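Local coordinates for protein uroporphyrinogen-III synthetase (PDB 3RE1) that probably cyclises the linear tetrapyrrole hydroxymethylbilane to the macrocycle uroporphyrinogen III, with loss of water, in porphyrin biosynthesis, at residues G183-R188 with Q210-S215; G204-L209 with A232-A237. One frame throughout, in Å; residues are numbered along the deposited sequence.

Contact 1 of 2, residues G183-R188 with Q210-S215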
ATOM      1  N   GLY A 183     -13.679  20.529   3.677  1.00 71.58           N
ATOM      2  CA  GLY A 183     -13.452  21.333   2.493  1.00 70.04           C
ATOM      3  C   GLY A 183     -12.002  21.672   2.170  1.00 68.39           C
ATOM      4  O   GLY A 183     -11.743  22.275   1.121  1.00 67.95           O
ATOM      5  N   THR A 184     -11.058  21.293   3.040  1.00 67.61           N
ATOM      6  CA  THR A 184      -9.639  21.637   2.821  1.00 65.73           C
ATOM      7  C   THR A 184      -9.042  20.972   1.584  1.00 64.75           C
ATOM      8  O   THR A 184      -7.903  21.263   1.216  1.00 63.23           O
ATOM      9  CB  THR A 184      -8.720  21.324   4.046  1.00 65.22           C
ATOM     10  OG1 THR A 184      -8.948  19.989   4.504  1.00 64.81           O
ATOM     11  CG2 THR A 184      -8.971  22.300   5.179  1.00 65.49           C
ATOM     12  N   LEU A 185      -9.813  20.087   0.946  1.00 62.54           N
ATOM     13  CA  LEU A 185      -9.360  19.389  -0.261  1.00 58.34           C
ATOM     14  C   LEU A 185      -9.551  20.269  -1.490  1.00 54.98           C
ATOM     15  O   LEU A 185      -8.634  20.445  -2.283  1.00 50.94           O
ATOM     16  CB  LEU A 185     -10.104  18.054  -0.439  1.00 57.22           C
ATOM     17  CG  LEU A 185      -9.653  17.092  -1.559  1.00 55.20           C
ATOM     18  CD1 LEU A 185     -10.247  17.444  -2.888  1.00 53.38           C
ATOM     19  CD2 LEU A 185      -8.132  17.021  -1.669  1.00 54.83           C
ATOM     20  N   LEU A 186     -10.750  20.816  -1.639  1.00 53.60           N
ATOM     21  CA  LEU A 186     -11.029  21.722  -2.731  1.00 57.66           C
ATOM     22  C   LEU A 186     -10.185  23.003  -2.607  1.00 59.67           C
ATOM     23  O   LEU A 186      -9.559  23.449  -3.578  1.00 60.94           O
ATOM     24  CB  LEU A 186     -12.526  22.063  -2.770  1.00 56.04           C
ATOM     25  CG  LEU A 186     -13.009  22.973  -3.920  1.00 51.28           C
ATOM     26  CD1 LEU A 186     -12.682  22.407  -5.316  1.00 42.90           C
ATOM     27  CD2 LEU A 186     -14.509  23.269  -3.788  1.00 47.90           C
ATOM     28  N   GLN A 187     -10.152  23.590  -1.412  1.00 59.85           N
ATOM     29  CA  GLN A 187      -9.441  24.850  -1.240  1.00 61.75           C
ATOM     30  C   GLN A 187      -7.951  24.605  -1.400  1.00 61.03           C
ATOM     31  O   GLN A 187      -7.185  25.523  -1.719  1.00 60.14           O
ATOM     32  CB  GLN A 187      -9.746  25.498   0.122  1.00 60.77           C
ATOM     33  CG  GLN A 187      -8.903  24.962   1.245  1.00 69.45           C
ATOM     34  CD  GLN A 187      -9.155  25.676   2.551  1.00 77.14           C
ATOM     35  OE1 GLN A 187     -10.246  25.563   3.139  1.00 72.51           O
ATOM     36  NE2 GLN A 187      -8.141  26.418   3.027  1.00 75.39           N
ATOM     37  N   ARG A 188      -7.541  23.359  -1.183  1.00 57.56           N
ATOM     38  CA  ARG A 188      -6.140  23.025  -1.330  1.00 53.57           C
ATOM     39  C   ARG A 188      -5.771  22.925  -2.798  1.00 50.57           C
ATOM     40  O   ARG A 188      -4.687  23.318  -3.201  1.00 51.11           O
ATOM     41  CB  ARG A 188      -5.826  21.725  -0.621  1.00 56.14           C
ATOM     42  CG  ARG A 188      -4.373  21.333  -0.694  1.00 53.59           C
ATOM     43  CD  ARG A 188      -3.493  22.369  -0.043  1.00 49.21           C
ATOM     44  NE  ARG A 188      -2.241  21.746   0.384  1.00 58.99           N
ATOM     45  CZ  ARG A 188      -2.085  21.048   1.513  1.00 57.89           C
ATOM     46  NH1 ARG A 188      -3.090  20.892   2.364  1.00 55.47           N
ATOM     47  NH2 ARG A 188      -0.910  20.518   1.800  1.00 60.21           N
ATOM     48  N   GLN A 210     -14.190  11.062  -0.320  1.00 62.97           N
ATOM     49  CA  GLN A 210     -14.828  11.463   0.919  1.00 67.95           C
ATOM     50  C   GLN A 210     -14.619  12.960   1.098  1.00 71.07           C
ATOM     51  O   GLN A 210     -15.549  13.741   0.916  1.00 72.77           O
ATOM     52  CB  GLN A 210     -14.196  10.715   2.080  1.00 69.25           C
ATOM     53  CG  GLN A 210     -14.920  10.850   3.388  1.00 71.42           C
ATOM     54  CD  GLN A 210     -14.175  10.127   4.510  1.00 81.35           C
ATOM     55  OE1 GLN A 210     -13.812   8.947   4.392  1.00 80.90           O
ATOM     56  NE2 GLN A 210     -13.936  10.838   5.604  1.00 82.17           N
ATOM     57  N   LEU A 211     -13.387  13.344   1.441  1.00 71.63           N
ATOM     58  CA  LEU A 211     -13.014  14.738   1.642  1.00 69.17           C
ATOM     59  C   LEU A 211     -13.469  15.593   0.486  1.00 70.09           C
ATOM     60  O   LEU A 211     -13.772  16.777   0.650  1.00 70.90           O
ATOM     61  CB  LEU A 211     -11.496  14.870   1.781  1.00 70.24           C
ATOM     62  CG  LEU A 211     -10.882  14.293   3.056  1.00 71.06           C
ATOM     63  CD1 LEU A 211      -9.430  14.708   3.105  1.00 70.04           C
ATOM     64  CD2 LEU A 211     -11.627  14.780   4.298  1.00 66.62           C
ATOM     65  N   ALA A 212     -13.516  14.994  -0.696  1.00 70.17           N
ATOM     66  CA  ALA A 212     -13.920  15.737  -1.860  1.00 68.59           C
ATOM     67  C   ALA A 212     -15.325  16.216  -1.544  1.00 70.76           C
ATOM     68  O   ALA A 212     -15.683  17.349  -1.842  1.00 74.30           O
ATOM     69  CB  ALA A 212     -13.899  14.855  -3.091  1.00 66.58           C
ATOM     70  N   GLY A 213     -16.106  15.357  -0.901  1.00 70.06           N
ATOM     71  CA  GLY A 213     -17.486  15.690  -0.598  1.00 70.05           C
ATOM     72  C   GLY A 213     -18.218  16.070  -1.865  1.00 71.86           C
ATOM     73  O   GLY A 213     -17.883  15.602  -2.963  1.00 71.10           O
ATOM     74  N   ASP A 214     -19.206  16.947  -1.715  1.00 71.94           N
ATOM     75  CA  ASP A 214     -19.987  17.455  -2.846  1.00 69.73           C
ATOM     76  C   ASP A 214     -19.172  18.210  -3.912  1.00 67.89           C
ATOM     77  O   ASP A 214     -19.718  18.635  -4.937  1.00 66.24           O
ATOM     78  CB  ASP A 214     -21.110  18.347  -2.324  1.00 71.26           C
ATOM     79  CG  ASP A 214     -21.836  17.727  -1.146  1.00 74.47           C
ATOM     80  OD1 ASP A 214     -22.504  16.685  -1.324  1.00 76.64           O
ATOM     81  OD2 ASP A 214     -21.729  18.278  -0.034  1.00 77.95           O
ATOM     82  N   SER A 215     -17.873  18.365  -3.682  1.00 65.58           N
ATOM     83  CA  SER A 215     -17.007  19.044  -4.653  1.00 66.87           C
ATOM     84  C   SER A 215     -16.568  18.097  -5.778  1.00 66.55           C
ATOM     85  O   SER A 215     -16.105  18.556  -6.832  1.00 67.01           O
ATOM     86  CB  SER A 215     -15.755  19.643  -3.967  1.00 67.05           C
ATOM     87  OG  SER A 215     -16.066  20.525  -2.893  1.00 59.90           O
TER
HETATM   88  O   HOH W   1     -13.161  19.305  -0.676  1.00 44.86           O
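L185 and A212 mark the closest approach of the two backbones, with L185 CA and A212 CA 6.1 Å apart. Residues 183-188 lead into helix 186-191, whereas 210-215 close the short helix 209-212 and pass into a 3-10 turn. Both belong to the α/β domain built on the parallel sheet that includes strands 16-19, 196-198 and 224-226, one of the two domains of the uroporphyrinogen III synthase fold. The chain breaks from helical geometry at G213, where phi is positive (55°), and the turn is then bound by S215 N donating to A212 O over 3.0 Å.

No direct hydrogen bond joins the segments; a water does so instead. It accepts from the peptide N-H of L186 at 3.0 Å from L186 N and donates to the carbonyl of L211 at 2.9 Å from L211 O, so one accepted and one donated bond link the two backbones.

Beside the water, L185 makes the apolar part of the contact. L185 and L211 meet through their stems, CB of L185 lying 4.1 Å from CB of L211. The L185 side chain then continues to A212, its CD1 reaching the alanine CA at 4.2 Å; since the A212 methyl points away from 183-188, backbone carbon offers the nearer surface. L219 of helix 216-219 also touches L185, L186 and A212, while L45 and H180 cover parts of L211.

At the outer margin L186 and S215 point toward each other. With CG anti to the backbone N (chi1 -177°), L186 extends its branched end to the serine, and its CD2 methyl presses against the S215 hydroxyl, CD2 to OG 3.3 Å.

Contact 2 of 2, residues G204-L209 with A232-A237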
ATOM      1  N   GLY A 204      -7.038   4.695  -0.310  1.00 46.76           N
ATOM      2  CA  GLY A 204      -6.503   6.023  -0.514  1.00 44.62           C
ATOM      3  C   GLY A 204      -7.451   6.802  -1.409  1.00 45.39           C
ATOM      4  O   GLY A 204      -7.649   7.987  -1.181  1.00 40.48           O
ATOM      5  N   PHE A 205      -8.028   6.134  -2.420  1.00 42.87           N
ATOM      6  CA  PHE A 205      -8.966   6.782  -3.334  1.00 45.08           C
ATOM      7  C   PHE A 205     -10.261   7.042  -2.557  1.00 46.88           C
ATOM      8  O   PHE A 205     -10.959   8.032  -2.769  1.00 44.50           O
ATOM      9  CB  PHE A 205      -9.276   5.946  -4.583  1.00 39.26           C
ATOM     10  CG  PHE A 205     -10.405   6.522  -5.384  1.00 38.25           C
ATOM     11  CD1 PHE A 205     -10.282   7.776  -5.968  1.00 28.45           C
ATOM     12  CD2 PHE A 205     -11.619   5.875  -5.468  1.00 38.25           C
ATOM     13  CE1 PHE A 205     -11.328   8.332  -6.616  1.00 31.21           C
ATOM     14  CE2 PHE A 205     -12.686   6.453  -6.139  1.00 37.45           C
ATOM     15  CZ  PHE A 205     -12.537   7.679  -6.695  1.00 37.71           C
ATOM     16  N   GLU A 206     -10.582   6.121  -1.661  1.00 48.20           N
ATOM     17  CA  GLU A 206     -11.620   6.358  -0.683  1.00 47.09           C
ATOM     18  C   GLU A 206     -10.855   7.314   0.211  1.00 55.95           C
ATOM     19  O   GLU A 206      -9.617   7.346   0.160  1.00 64.12           O
ATOM     20  CB  GLU A 206     -11.915   5.078   0.079  1.00 46.06           C
ATOM     21  CG  GLU A 206     -12.553   3.960  -0.752  1.00 55.32           C
ATOM     22  CD  GLU A 206     -12.327   2.551  -0.142  1.00 66.17           C
ATOM     23  OE1 GLU A 206     -11.901   2.463   1.043  1.00 66.56           O
ATOM     24  OE2 GLU A 206     -12.576   1.534  -0.846  1.00 59.34           O
ATOM     25  N   HIS A 207     -11.542   8.104   1.023  1.00 55.66           N
ATOM     26  CA  HIS A 207     -10.841   9.112   1.829  1.00 59.86           C
ATOM     27  C   HIS A 207     -10.422  10.321   0.949  1.00 59.04           C
ATOM     28  O   HIS A 207      -9.749  11.244   1.422  1.00 66.57           O
ATOM     29  CB  HIS A 207      -9.588   8.518   2.547  1.00 57.67           C
ATOM     30  CG  HIS A 207      -9.892   7.465   3.579  1.00 66.31           C
ATOM     31  ND1 HIS A 207      -8.970   7.064   4.533  1.00 68.26           N
ATOM     32  CD2 HIS A 207     -11.008   6.710   3.800  1.00 69.04           C
ATOM     33  CE1 HIS A 207      -9.501   6.115   5.291  1.00 65.21           C
ATOM     34  NE2 HIS A 207     -10.737   5.883   4.866  1.00 68.55           N
ATOM     35  N   LEU A 208     -10.772  10.283  -0.333  1.00 54.48           N
ATOM     36  CA  LEU A 208     -10.461  11.364  -1.270  1.00 53.02           C
ATOM     37  C   LEU A 208     -11.789  11.786  -1.779  1.00 53.81           C
ATOM     38  O   LEU A 208     -12.152  12.935  -1.691  1.00 57.02           O
ATOM     39  CB  LEU A 208      -9.642  10.889  -2.457  1.00 45.40           C
ATOM     40  CG  LEU A 208      -9.524  11.902  -3.625  1.00 48.98           C
ATOM     41  CD1 LEU A 208      -8.791  13.154  -3.167  1.00 46.41           C
ATOM     42  CD2 LEU A 208      -8.822  11.311  -4.866  1.00 34.04           C
ATOM     43  N   LEU A 209     -12.511  10.808  -2.315  1.00 58.16           N
ATOM     44  CA  LEU A 209     -13.890  10.960  -2.730  1.00 59.35           C
ATOM     45  C   LEU A 209     -14.734  11.343  -1.495  1.00 62.73           C
ATOM     46  O   LEU A 209     -15.836  11.888  -1.605  1.00 61.23           O
ATOM     47  CB  LEU A 209     -14.369   9.638  -3.313  1.00 57.00           C
ATOM     48  CG  LEU A 209     -15.790   9.552  -3.847  1.00 60.46           C
ATOM     49  CD1 LEU A 209     -15.941  10.417  -5.078  1.00 56.94           C
ATOM     50  CD2 LEU A 209     -16.102   8.093  -4.180  1.00 64.75           C
ATOM     51  N   ALA A 232      -7.892   1.756 -10.426  1.00 23.47           N
ATOM     52  CA  ALA A 232      -8.455   2.439 -11.574  1.00 27.84           C
ATOM     53  C   ALA A 232      -9.960   2.156 -11.637  1.00 28.44           C
ATOM     54  O   ALA A 232     -10.764   3.056 -11.923  1.00 28.45           O
ATOM     55  CB  ALA A 232      -7.797   1.954 -12.849  1.00 29.85           C
ATOM     56  N   SER A 233     -10.330   0.906 -11.348  1.00 26.31           N
ATOM     57  CA  SER A 233     -11.724   0.484 -11.435  1.00 25.74           C
ATOM     58  C   SER A 233     -12.578   1.113 -10.317  1.00 28.35           C
ATOM     59  O   SER A 233     -13.706   1.432 -10.547  1.00 26.62           O
ATOM     60  CB  SER A 233     -11.839  -1.049 -11.441  1.00 29.58           C
ATOM     61  OG  SER A 233     -13.187  -1.446 -11.269  1.00 29.83           O
ATOM     62  N   LEU A 234     -12.023   1.327  -9.125  1.00 32.96           N
ATOM     63  CA  LEU A 234     -12.807   1.969  -8.071  1.00 37.31           C
ATOM     64  C   LEU A 234     -13.087   3.401  -8.450  1.00 41.35           C
ATOM     65  O   LEU A 234     -14.133   3.937  -8.098  1.00 40.24           O
ATOM     66  CB  LEU A 234     -12.065   1.980  -6.731  1.00 39.13           C
ATOM     67  CG  LEU A 234     -11.812   0.678  -5.948  1.00 39.78           C
ATOM     68  CD1 LEU A 234     -10.853   0.959  -4.805  1.00 32.69           C
ATOM     69  CD2 LEU A 234     -13.121   0.102  -5.426  1.00 35.09           C
ATOM     70  N   ALA A 235     -12.149   4.014  -9.170  1.00 43.89           N
ATOM     71  CA  ALA A 235     -12.275   5.421  -9.578  1.00 43.86           C
ATOM     72  C   ALA A 235     -13.251   5.612 -10.703  1.00 41.46           C
ATOM     73  O   ALA A 235     -13.996   6.562 -10.679  1.00 36.04           O
ATOM     74  CB  ALA A 235     -10.923   5.986  -9.984  1.00 39.36           C
ATOM     75  N   GLN A 236     -13.228   4.719 -11.693  1.00 43.58           N
ATOM     76  CA  GLN A 236     -14.171   4.784 -12.845  1.00 45.71           C
ATOM     77  C   GLN A 236     -15.604   4.640 -12.357  1.00 44.34           C
ATOM     78  O   GLN A 236     -16.504   5.349 -12.818  1.00 46.43           O
ATOM     79  CB  GLN A 236     -13.871   3.706 -13.892  1.00 43.09           C
ATOM     80  CG  GLN A 236     -12.460   3.800 -14.428  1.00 47.92           C
ATOM     81  CD  GLN A 236     -11.992   2.533 -15.116  1.00 58.67           C
ATOM     82  OE1 GLN A 236     -12.275   1.399 -14.663  1.00 56.14           O
ATOM     83  NE2 GLN A 236     -11.239   2.711 -16.215  1.00 54.51           N
ATOM     84  N   ALA A 237     -15.789   3.745 -11.392  1.00 44.09           N
ATOM     85  CA  ALA A 237     -17.085   3.537 -10.764  1.00 45.02           C
ATOM     86  C   ALA A 237     -17.566   4.797 -10.075  1.00 45.25           C
ATOM     87  O   ALA A 237     -18.764   5.073 -10.020  1.00 48.82           O
ATOM     88  CB  ALA A 237     -17.034   2.372  -9.751  1.00 35.32           C
TER
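The ring of F205 and the backbone of A235 meet in a CH-pi interaction: A235 CA stands 4.0 Å from the ring centroid and 29° off the ring normal, hence over the face. The methyl of A235 lies over the same ring but displaced toward its rim, with CB 4.0 Å from F205 CZ. F205 gets there because its CG is anti to the backbone N (chi1 170°), which carries the ring out across the helix opposite.

The L234 carbonyl oxygen makes a close van der Waals approach to the same ring. L234 O comes within 3.5 Å of F205 CE2, at an oblique angle to the ring.

These contacts bring together neighbouring connections of the parallel α/β sheet. Helix 202-205 lies in the connection from strand 196-198 to 224-226, and helix 229-238 is the helix of the next beta-alpha-beta crossover, to strand 243-245. F205 and A235 both also touch L224 of strand 224-226, and A235 reaches V243.

Apolar side-chain packing adds L234, whose CB lies 4.1 Å from F205 CD2; the phenylalanine and leucine run alongside one another, pointing opposite ways. A marginal approach comes from exposed E206: the end of its side chain comes nearer than its stem, OE2 4.4 Å from L234 CD1.

Contacts 1 and 2 lie in the same domain, their centres 14 Å apart, and are continuous through packing of L185 CD2 on L208 CD1 at 4.2 Å. Both draw on the connection between strands 196-198 and 224-226: residues 204-209 run directly into 210-215, so this connection meets 183-188 on one hand and helix 229-238 on the other. Each is partly buried, mixing two buried residues with more accessible ones, but contact 1 sits farther from the chain centre. There, aliphatic side chains are supplemented by a water-mediated backbone link; in contact 2, nearer the centre and against strand 224-226, the F205 ring meets both L234 and A235, with no cross-segment hydrogen bond.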